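PDB 4H7N: aldehyde dehydrogenase from Anabaena variabilis, which probably oxidises aldehydes to the corresponding carboxylic acids, using NAD+ as the electron acceptor. Local coordinates for residues I8-P13 and I164-V169; N76-L81 and P307-K312; R271-E276 and P371-P376. One frame throughout, in Å; residues are numbered along the deposited sequence.

Interaction 1: residues I8-P13 and I164-V169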
loop_
_atom_site.group_PDB
_atom_site.type_symbol
_atom_site.label_atom_id
_atom_site.label_comp_id
_atom_site.label_asym_id
_atom_site.label_seq_id
_atom_site.Cartn_x
_atom_site.Cartn_y
_atom_site.Cartn_z
ATOM N N ILE A 8 -26.412 -22.510 -2.360
ATOM C CA ILE A 8 -26.229 -22.057 -3.726
ATOM C C ILE A 8 -25.949 -23.298 -4.567
ATOM O O ILE A 8 -25.057 -24.062 -4.256
ATOM C CB ILE A 8 -25.032 -21.071 -3.829
ATOM C CG1 ILE A 8 -25.310 -19.808 -3.031
ATOM C CG2 ILE A 8 -24.787 -20.675 -5.282
ATOM C CD1 ILE A 8 -24.104 -18.957 -2.679
ATOM N N GLU A 9 -26.715 -23.493 -5.631
ATOM C CA GLU A 9 -26.473 -24.594 -6.531
ATOM C C GLU A 9 -25.450 -24.140 -7.558
ATOM O O GLU A 9 -25.466 -22.984 -7.987
ATOM C CB GLU A 9 -27.758 -25.012 -7.192
ATOM C CG GLU A 9 -28.755 -25.579 -6.208
ATOM C CD GLU A 9 -29.967 -26.164 -6.917
ATOM O OE1 GLU A 9 -30.848 -25.387 -7.348
ATOM O OE2 GLU A 9 -29.998 -27.400 -7.085
ATOM N N VAL A 10 -24.560 -25.042 -7.956
ATOM C CA VAL A 10 -23.386 -24.633 -8.719
ATOM C C VAL A 10 -23.455 -25.355 -10.044
ATOM O O VAL A 10 -23.587 -26.592 -10.085
ATOM C CB VAL A 10 -22.089 -24.945 -7.968
ATOM C CG1 VAL A 10 -20.856 -24.600 -8.799
ATOM C CG2 VAL A 10 -22.038 -24.230 -6.635
ATOM N N ARG A 11 -23.409 -24.577 -11.123
ATOM C CA ARG A 11 -23.461 -25.092 -12.478
ATOM C C ARG A 11 -22.144 -25.758 -12.901
ATOM O O ARG A 11 -21.042 -25.310 -12.568
ATOM C CB ARG A 11 -23.858 -23.928 -13.398
ATOM C CG ARG A 11 -23.769 -24.176 -14.882
ATOM C CD ARG A 11 -24.350 -23.000 -15.644
ATOM N NE ARG A 11 -24.275 -23.161 -17.078
ATOM C CZ ARG A 11 -23.155 -23.057 -17.802
ATOM N NH1 ARG A 11 -21.989 -22.787 -17.240
ATOM N NH2 ARG A 11 -23.189 -23.225 -19.100
ATOM N N ASN A 12 -22.278 -26.869 -13.585
ATOM C CA ASN A 12 -21.187 -27.541 -14.252
ATOM C C ASN A 12 -21.026 -26.887 -15.622
ATOM O O ASN A 12 -21.974 -26.831 -16.414
ATOM C CB ASN A 12 -21.545 -29.010 -14.411
ATOM C CG ASN A 12 -20.475 -29.824 -15.103
ATOM O OD1 ASN A 12 -19.955 -29.479 -16.139
ATOM N ND2 ASN A 12 -20.249 -30.997 -14.560
ATOM N N PRO A 13 -19.835 -26.368 -15.895
ATOM C CA PRO A 13 -19.606 -25.624 -17.134
ATOM C C PRO A 13 -19.592 -26.482 -18.421
ATOM O O PRO A 13 -19.782 -25.951 -19.494
ATOM C CB PRO A 13 -18.245 -24.985 -16.888
ATOM C CG PRO A 13 -17.548 -25.953 -16.021
ATOM C CD PRO A 13 -18.629 -26.394 -15.052
ATOM N N ILE A 164 -18.776 -19.638 -8.567
ATOM C CA ILE A 164 -18.806 -20.237 -9.924
ATOM C C ILE A 164 -17.887 -21.465 -10.065
ATOM O O ILE A 164 -18.135 -22.311 -10.903
ATOM C CB ILE A 164 -18.450 -19.172 -10.999
ATOM C CG1 ILE A 164 -19.396 -17.955 -10.929
ATOM C CG2 ILE A 164 -18.454 -19.783 -12.362
ATOM C CD1 ILE A 164 -20.864 -18.242 -11.145
ATOM N N ALA A 165 -16.848 -21.577 -9.229
ATOM C CA ALA A 165 -15.880 -22.691 -9.347
ATOM C C ALA A 165 -15.269 -23.062 -7.987
ATOM O O ALA A 165 -14.120 -22.720 -7.698
ATOM C CB ALA A 165 -14.786 -22.285 -10.299
ATOM N N PRO A 166 -16.051 -23.696 -7.111
ATOM C CA PRO A 166 -15.667 -23.901 -5.724
ATOM C C PRO A 166 -15.241 -25.329 -5.405
ATOM O O PRO A 166 -14.815 -25.606 -4.290
ATOM C CB PRO A 166 -16.964 -23.567 -4.983
ATOM C CG PRO A 166 -17.982 -24.173 -5.902
ATOM C CD PRO A 166 -17.478 -23.966 -7.318
ATOM N N ARG A 167 -15.373 -26.243 -6.344
ATOM C CA ARG A 167 -15.247 -27.683 -5.998
ATOM C C ARG A 167 -13.827 -28.126 -5.636
ATOM O O ARG A 167 -13.651 -29.067 -4.869
ATOM C CB ARG A 167 -15.737 -28.564 -7.128
ATOM C CG ARG A 167 -17.114 -28.234 -7.656
ATOM C CD ARG A 167 -17.347 -29.117 -8.860
ATOM N NE ARG A 167 -18.568 -28.805 -9.567
ATOM C CZ ARG A 167 -18.786 -27.708 -10.304
ATOM N NH1 ARG A 167 -17.901 -26.731 -10.396
ATOM N NH2 ARG A 167 -19.913 -27.596 -10.979
ATOM N N PHE A 168 -12.820 -27.379 -6.107
ATOM C CA PHE A 168 -11.414 -27.738 -5.868
ATOM C C PHE A 168 -11.050 -27.657 -4.405
ATOM O O PHE A 168 -10.066 -28.241 -4.008
ATOM C CB PHE A 168 -10.472 -26.854 -6.666
ATOM C CG PHE A 168 -10.386 -25.447 -6.135
ATOM C CD1 PHE A 168 -11.340 -24.505 -6.454
ATOM C CD2 PHE A 168 -9.350 -25.082 -5.295
ATOM C CE1 PHE A 168 -11.252 -23.216 -5.965
ATOM C CE2 PHE A 168 -9.252 -23.782 -4.790
ATOM C CZ PHE A 168 -10.200 -22.847 -5.139
ATOM N N VAL A 169 -11.837 -26.933 -3.617
ATOM C CA VAL A 169 -11.626 -26.791 -2.198
ATOM C C VAL A 169 -11.731 -28.139 -1.442
ATOM O O VAL A 169 -10.931 -28.417 -0.523
ATOM C CB VAL A 169 -12.582 -25.722 -1.602
ATOM C CG1 VAL A 169 -12.476 -25.686 -0.099
ATOM C CG2 VAL A 169 -12.174 -24.332 -2.102
HETATM O O HOH W 1 -20.492 -22.758 -12.068
#
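Val-10 to Pro-13 runs almost at right angles (98°) to Ile-164 to Arg-167, and the nearest CA atoms are those of Val-10 and Ile-164, 6.5 Å apart. The side chain of Arg-167 spans the gap. Extended from CG to NE, it delivers NH2 to the carbonyl of Arg-11, the donated bond being 3.0 Å from Arg-167 NH2 to Arg-11 O and fairly straight at 162°. The oxygen lies in the guanidinium plane, yet the donor stands above the carbonyl plane, not on a lone pair. Arginine suits this place: its long chain bridges the distance, and its flat head group can donate from its edge while a face packs on hydrocarbon. Val-10 supplies that hydrocarbon. Its CG1 branch, anti to the backbone N (chi1 176°), rests over one face of the group, with Val-10 CG1 3.8 Å from Arg-167 NH2. The same methyl packs against the proline ring, Val-10 CG1 to Pro-166 CD being 3.7 Å. A water 2.7 Å from both Arg-11 O and Ile-164 O is placed to donate to either oxygen, though further acceptors compete for its protons. Asp-19 forms a salt bridge with Arg-167 NH2 and accepts a hydrogen bond from Asn-12 ND2, tying both residues to strand 18-22. That strand pairs antiparallel with strand 8-11, and the little hairpin lies across the type I turn, Pro-166 to Val-169, that leads from strand 156-161 into helix 169-176, with helix 67-78 alongside.

Interaction 2: residues N76-L81 and P307-K312; sequences NDTGRL and PIIAEK
Ile-309 presses its side chain against the last turn of helix 67-78 in van der Waals contact, and Thr-78 receives most of it. With CG1 anti to its own carbonyl carbon and CG2 anti to the backbone N (chi1 -71°), the isoleucine straddles the helix end. Its CG1 lies 3.6 Å from Thr-78 O, its CD1 lies 4.1 Å from Thr-78 CB, and the other branch, CG2, reaches 3.9 Å from Asp-77 O. A beta-branched aliphatic chain fits here because its two arms can spread over neighbouring peptide units. Pro-307 packs just beyond, again by van der Waals contact, its CD 3.5 Å from Gly-79 O, and its rigid ring brings CG over Gly-79 CA. Gly-79 is the first residue to leave the helix, with positive phi (77°), a conformation that favours glycine; a CB here would also clash with Pro-307 CG. The contact therefore sets the C-terminal end of one helix against the loop leading into helix 311-326, with Ala-310 in the N-cap position. In the usual domain plan of aldehyde dehydrogenases this would join the N-terminal helices to the catalytic domain. The two backbones are also linked by a water that donates to both sides, 2.8 Å from Thr-78 O and 2.7 Å from Pro-307 O. Thr-78 turns its polar and apolar branches to different uses. OG1, set between the backbone N and the carbonyl carbon, bonds to Leu-74 O one turn back and takes a weak bond from Arg-80 N, while CG2 lies over the centre of the Arg-80 guanidinium.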
loop_
_atom_site.group_PDB
_atom_site.type_symbol
_atom_site.label_atom_id
_atom_site.label_comp_id
_atom_site.label_asym_id
_atom_site.label_seq_id
_atom_site.Cartn_x
_atom_site.Cartn_y
_atom_site.Cartn_z
ATOM N N ASN A 76 -13.734 -30.726 -13.087
ATOM C CA ASN A 76 -15.154 -30.478 -12.892
ATOM C C ASN A 76 -15.432 -28.962 -12.836
ATOM O O ASN A 76 -16.421 -28.496 -13.435
ATOM C CB ASN A 76 -15.610 -31.170 -11.602
ATOM C CG ASN A 76 -17.116 -31.423 -11.513
ATOM O OD1 ASN A 76 -17.553 -32.284 -10.710
ATOM N ND2 ASN A 76 -17.929 -30.673 -12.273
ATOM N N ASP A 77 -14.591 -28.207 -12.127
ATOM C CA ASP A 77 -14.790 -26.747 -12.010
ATOM C C ASP A 77 -14.605 -26.020 -13.338
ATOM O O ASP A 77 -15.275 -25.044 -13.606
ATOM C CB ASP A 77 -13.804 -26.094 -11.012
ATOM C CG ASP A 77 -14.224 -26.188 -9.534
ATOM O OD1 ASP A 77 -15.437 -26.105 -9.179
ATOM O OD2 ASP A 77 -13.297 -26.254 -8.670
ATOM N N THR A 78 -13.618 -26.444 -14.126
ATOM C CA THR A 78 -13.132 -25.674 -15.287
ATOM C C THR A 78 -13.467 -26.246 -16.623
ATOM O O THR A 78 -13.420 -25.549 -17.629
ATOM C CB THR A 78 -11.604 -25.498 -15.264
ATOM O OG1 THR A 78 -10.911 -26.765 -15.343
ATOM C CG2 THR A 78 -11.153 -24.750 -13.974
ATOM N N GLY A 79 -13.813 -27.529 -16.649
ATOM C CA GLY A 79 -14.118 -28.186 -17.902
ATOM C C GLY A 79 -12.945 -28.579 -18.784
ATOM O O GLY A 79 -13.131 -28.926 -19.956
ATOM N N ARG A 80 -11.721 -28.450 -18.272
ATOM C CA ARG A 80 -10.557 -28.757 -19.062
ATOM C C ARG A 80 -9.506 -29.489 -18.256
ATOM O O ARG A 80 -9.454 -29.358 -17.025
ATOM C CB ARG A 80 -9.962 -27.482 -19.749
ATOM C CG ARG A 80 -9.905 -26.183 -18.940
ATOM C CD ARG A 80 -8.962 -26.211 -17.761
ATOM N NE ARG A 80 -8.797 -24.860 -17.203
ATOM C CZ ARG A 80 -8.271 -24.557 -16.025
ATOM N NH1 ARG A 80 -8.142 -23.270 -15.697
ATOM N NH2 ARG A 80 -7.834 -25.492 -15.169
ATOM N N LEU A 81 -8.670 -30.239 -18.974
ATOM C CA LEU A 81 -7.617 -31.043 -18.360
ATOM C C LEU A 81 -6.208 -30.451 -18.432
ATOM O O LEU A 81 -5.570 -30.301 -17.403
ATOM C CB LEU A 81 -7.613 -32.462 -18.960
ATOM C CG LEU A 81 -6.611 -33.464 -18.374
ATOM C CD1 LEU A 81 -6.699 -33.567 -16.857
ATOM C CD2 LEU A 81 -6.815 -34.851 -19.011
ATOM N N PRO A 307 -14.567 -24.949 -22.231
ATOM C CA PRO A 307 -15.745 -24.141 -22.318
ATOM C C PRO A 307 -15.588 -22.803 -21.634
ATOM O O PRO A 307 -14.705 -22.630 -20.777
ATOM C CB PRO A 307 -16.787 -24.972 -21.579
ATOM C CG PRO A 307 -16.018 -25.730 -20.565
ATOM C CD PRO A 307 -14.707 -26.019 -21.222
ATOM N N ILE A 308 -16.502 -21.899 -21.943
ATOM C CA ILE A 308 -16.634 -20.684 -21.173
ATOM C C ILE A 308 -17.263 -21.078 -19.862
ATOM O O ILE A 308 -18.367 -21.587 -19.849
ATOM C CB ILE A 308 -17.520 -19.702 -21.901
ATOM C CG1 ILE A 308 -16.884 -19.398 -23.262
ATOM C CG2 ILE A 308 -17.727 -18.445 -21.078
ATOM C CD1 ILE A 308 -17.898 -18.907 -24.254
ATOM N N ILE A 309 -16.553 -20.827 -18.762
ATOM C CA ILE A 309 -16.883 -21.393 -17.467
ATOM C C ILE A 309 -18.132 -20.761 -16.870
ATOM O O ILE A 309 -18.991 -21.439 -16.347
ATOM C CB ILE A 309 -15.680 -21.224 -16.528
ATOM C CG1 ILE A 309 -14.559 -22.154 -16.957
ATOM C CG2 ILE A 309 -16.059 -21.512 -15.093
ATOM C CD1 ILE A 309 -13.267 -21.837 -16.258
ATOM N N ALA A 310 -18.236 -19.448 -16.963
ATOM C CA ALA A 310 -19.373 -18.751 -16.356
ATOM C C ALA A 310 -20.381 -18.364 -17.415
ATOM O O ALA A 310 -20.005 -17.794 -18.436
ATOM C CB ALA A 310 -18.873 -17.528 -15.595
ATOM N N GLU A 311 -21.667 -18.634 -17.189
ATOM C CA GLU A 311 -22.687 -18.222 -18.175
ATOM C C GLU A 311 -22.706 -16.734 -18.464
ATOM O O GLU A 311 -22.940 -16.330 -19.609
ATOM C CB GLU A 311 -24.120 -18.552 -17.736
ATOM C CG GLU A 311 -24.520 -19.953 -18.004
ATOM C CD GLU A 311 -26.021 -20.092 -18.231
ATOM O OE1 GLU A 311 -26.758 -19.847 -17.294
ATOM O OE2 GLU A 311 -26.423 -20.431 -19.357
ATOM N N LYS A 312 -22.543 -15.916 -17.433
ATOM C CA LYS A 312 -22.578 -14.471 -17.642
ATOM C C LYS A 312 -21.419 -14.064 -18.581
ATOM O O LYS A 312 -21.569 -13.220 -19.456
ATOM C CB LYS A 312 -22.548 -13.791 -16.291
ATOM C CG LYS A 312 -22.311 -12.306 -16.284
ATOM C CD LYS A 312 -21.646 -11.935 -14.955
ATOM C CE LYS A 312 -20.786 -10.671 -15.004
ATOM N NZ LYS A 312 -21.623 -9.534 -14.539
HETATM O O HOH W 2 -12.579 -23.787 -19.640
#

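Interaction 3: residues R271-E276 and P371-P376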
loop_
_atom_site.group_PDB
_atom_site.type_symbol
_atom_site.label_atom_id
_atom_site.label_comp_id
_atom_site.label_asym_id
_atom_site.label_seq_id
_atom_site.Cartn_x
_atom_site.Cartn_y
_atom_site.Cartn_z
ATOM N N ARG A 271 -6.067 -7.265 -27.545
ATOM C CA ARG A 271 -5.980 -6.291 -28.654
ATOM C C ARG A 271 -4.626 -6.450 -29.329
ATOM O O ARG A 271 -3.638 -6.554 -28.644
ATOM C CB ARG A 271 -6.009 -4.866 -28.155
ATOM C CG ARG A 271 -7.121 -4.626 -27.183
ATOM C CD ARG A 271 -7.130 -3.187 -26.747
ATOM N NE ARG A 271 -6.289 -2.908 -25.607
ATOM C CZ ARG A 271 -5.527 -1.815 -25.469
ATOM N NH1 ARG A 271 -5.359 -0.947 -26.467
ATOM N NH2 ARG A 271 -4.854 -1.625 -24.348
ATOM N N ILE A 272 -4.597 -6.438 -30.653
ATOM C CA ILE A 272 -3.398 -6.709 -31.409
ATOM C C ILE A 272 -3.210 -5.622 -32.480
ATOM O O ILE A 272 -4.129 -5.383 -33.297
ATOM C CB ILE A 272 -3.500 -8.090 -32.063
ATOM C CG1 ILE A 272 -3.663 -9.177 -30.990
ATOM C CG2 ILE A 272 -2.226 -8.373 -32.821
ATOM C CD1 ILE A 272 -4.302 -10.453 -31.559
ATOM N N TYR A 273 -2.070 -4.930 -32.413
ATOM C CA TYR A 273 -1.730 -3.848 -33.330
ATOM C C TYR A 273 -0.542 -4.289 -34.169
ATOM O O TYR A 273 0.465 -4.711 -33.616
ATOM C CB TYR A 273 -1.411 -2.576 -32.534
ATOM C CG TYR A 273 -2.568 -2.189 -31.642
ATOM C CD1 TYR A 273 -3.663 -1.512 -32.152
ATOM C CD2 TYR A 273 -2.597 -2.599 -30.300
ATOM C CE1 TYR A 273 -4.771 -1.243 -31.366
ATOM C CE2 TYR A 273 -3.675 -2.310 -29.483
ATOM C CZ TYR A 273 -4.764 -1.640 -30.026
ATOM O OH TYR A 273 -5.799 -1.360 -29.200
ATOM N N VAL A 274 -0.648 -4.201 -35.505
ATOM C CA VAL A 274 0.413 -4.695 -36.385
ATOM C C VAL A 274 0.782 -3.655 -37.433
ATOM O O VAL A 274 -0.091 -3.039 -38.049
ATOM C CB VAL A 274 -0.035 -5.973 -37.129
ATOM C CG1 VAL A 274 1.138 -6.590 -37.873
ATOM C CG2 VAL A 274 -0.614 -6.983 -36.149
ATOM N N ALA A 275 2.080 -3.471 -37.633
ATOM C CA ALA A 275 2.582 -2.575 -38.675
ATOM C C ALA A 275 1.809 -2.865 -39.963
ATOM O O ALA A 275 1.688 -4.050 -40.366
ATOM C CB ALA A 275 4.058 -2.829 -38.898
ATOM N N GLU A 276 1.331 -1.809 -40.626
ATOM C CA GLU A 276 0.506 -1.999 -41.839
ATOM C C GLU A 276 1.153 -2.827 -42.947
ATOM O O GLU A 276 0.469 -3.561 -43.605
ATOM C CB GLU A 276 -0.046 -0.675 -42.384
ATOM C CG GLU A 276 1.006 0.323 -42.822
ATOM C CD GLU A 276 0.408 1.688 -43.182
ATOM O OE1 GLU A 276 -0.823 1.859 -43.078
ATOM O OE2 GLU A 276 1.171 2.603 -43.555
ATOM N N PRO A 371 -8.904 -9.438 -32.036
ATOM C CA PRO A 371 -9.114 -8.328 -32.971
ATOM C C PRO A 371 -7.782 -7.720 -33.383
ATOM O O PRO A 371 -6.987 -7.320 -32.515
ATOM C CB PRO A 371 -9.940 -7.319 -32.135
ATOM C CG PRO A 371 -9.612 -7.627 -30.708
ATOM C CD PRO A 371 -8.971 -8.992 -30.637
ATOM N N VAL A 372 -7.552 -7.603 -34.679
ATOM C CA VAL A 372 -6.277 -7.158 -35.212
ATOM C C VAL A 372 -6.400 -5.872 -36.006
ATOM O O VAL A 372 -7.121 -5.837 -36.956
ATOM C CB VAL A 372 -5.683 -8.252 -36.127
ATOM C CG1 VAL A 372 -4.267 -7.895 -36.534
ATOM C CG2 VAL A 372 -5.667 -9.572 -35.367
HETATM N N MSE A 373 -5.660 -4.840 -35.627
HETATM C CA MSE A 373 -5.712 -3.526 -36.291
HETATM C C MSE A 373 -4.366 -3.163 -36.870
HETATM O O MSE A 373 -3.384 -3.322 -36.193
HETATM C CB MSE A 373 -5.938 -2.453 -35.217
HETATM C CG MSE A 373 -7.344 -1.925 -35.225
HETATM SE SE MSE A 373 -7.510 -0.429 -33.961
HETATM C CE MSE A 373 -7.448 1.148 -35.114
ATOM N N PRO A 374 -4.303 -2.624 -38.096
ATOM C CA PRO A 374 -3.022 -2.104 -38.585
ATOM C C PRO A 374 -2.624 -0.760 -37.944
ATOM O O PRO A 374 -3.482 -0.055 -37.459
ATOM C CB PRO A 374 -3.287 -1.913 -40.088
ATOM C CG PRO A 374 -4.740 -1.658 -40.191
ATOM C CD PRO A 374 -5.415 -2.314 -39.016
ATOM N N PHE A 375 -1.337 -0.427 -37.908
ATOM C CA PHE A 375 -0.903 0.966 -37.646
ATOM C C PHE A 375 0.076 1.524 -38.695
ATOM O O PHE A 375 0.930 0.808 -39.210
ATOM C CB PHE A 375 -0.340 1.161 -36.225
ATOM C CG PHE A 375 0.822 0.296 -35.910
ATOM C CD1 PHE A 375 2.102 0.701 -36.235
ATOM C CD2 PHE A 375 0.651 -0.934 -35.279
ATOM C CE1 PHE A 375 3.202 -0.096 -35.930
ATOM C CE2 PHE A 375 1.753 -1.743 -34.986
ATOM C CZ PHE A 375 3.031 -1.324 -35.299
ATOM N N PRO A 376 -0.056 2.825 -39.025
ATOM C CA PRO A 376 0.880 3.438 -39.954
ATOM C C PRO A 376 2.241 3.787 -39.362
ATOM O O PRO A 376 3.202 3.903 -40.114
ATOM C CB PRO A 376 0.154 4.716 -40.381
ATOM C CG PRO A 376 -0.669 5.070 -39.193
ATOM C CD PRO A 376 -1.118 3.758 -38.617
#
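Ile-272 and Val-372 begin the run of paired residues along two parallel strands, whose short axes diverge by 34°. On the face carrying Ile-272, Val-274, Val-372 and Pro-374, the two methyls of Val-372 work as a small fork. CG2 lies 4.1 Å from Ile-272 CD1, and CG1 lies 3.8 Å from Val-274 CG2, so the single valine fills the dip between its two partners; helix 279-292 covers this face with Phe-279 and Phe-282. On the other face Tyr-273 and Met-373, present as selenomethionine, lie alongside each other, pointing the same way. The Met-373 SE meets the edge of the ring 3.9 Å from Tyr-273 CE1, a Met-aromatic contact, while the phenol oxygen is held by Arg-271 NH1 and His-356. Phe-375 is the largest bump. Its chi1 of 58° puts CG between the backbone N and carbonyl carbon and folds the ring back over the neighbouring strand. One ring face covers the Ala-275 backbone, with Ala-275 CA 3.8 Å from the ring centroid in a CH-pi contact, and Phe-375 CD2 lies 3.8 Å from Tyr-273 CB. Alanine suits the spot because its lone methyl leaves room for the ring. A serine in place of Phe-375 would probably leave a gap over Ala-275 and beside Tyr-273 CB. Pro-374 lacks an N-H but sits where the pairing with strand 269-275 asks for none, between the donors Met-373 N and Phe-375 N. Glu-276 crosses Pro-376 at about a right angle, its CD 3.7 Å from Pro-376 CA. Five backbone hydrogen bonds, including Met-373 N to Ile-272 O at 2.8 Å, set the register, and the mostly apolar side chains probably add packing, with no salt bridge between the segments.

How the interactions relate
Interactions 1 and 2 are neighbours, their centres about 10 Å apart, and Asp-77 joins them. Its OD1 forms a salt bridge of 2.8 Å with Arg-167 NH1, and its OD2 probably accepts a hydrogen bond from Phe-168 N, so the end of helix 67-78 in interaction 2 is tied to the turn of interaction 1. Ile-309 of interaction 2 also touches Ile-164 of interaction 1. Interaction 3 stands apart, within the seven-stranded sheet, its centre about 38 Å from that of interaction 1 and about 31 Å from that of interaction 2. None of the three lies at the predicted active-site residue Glu-232.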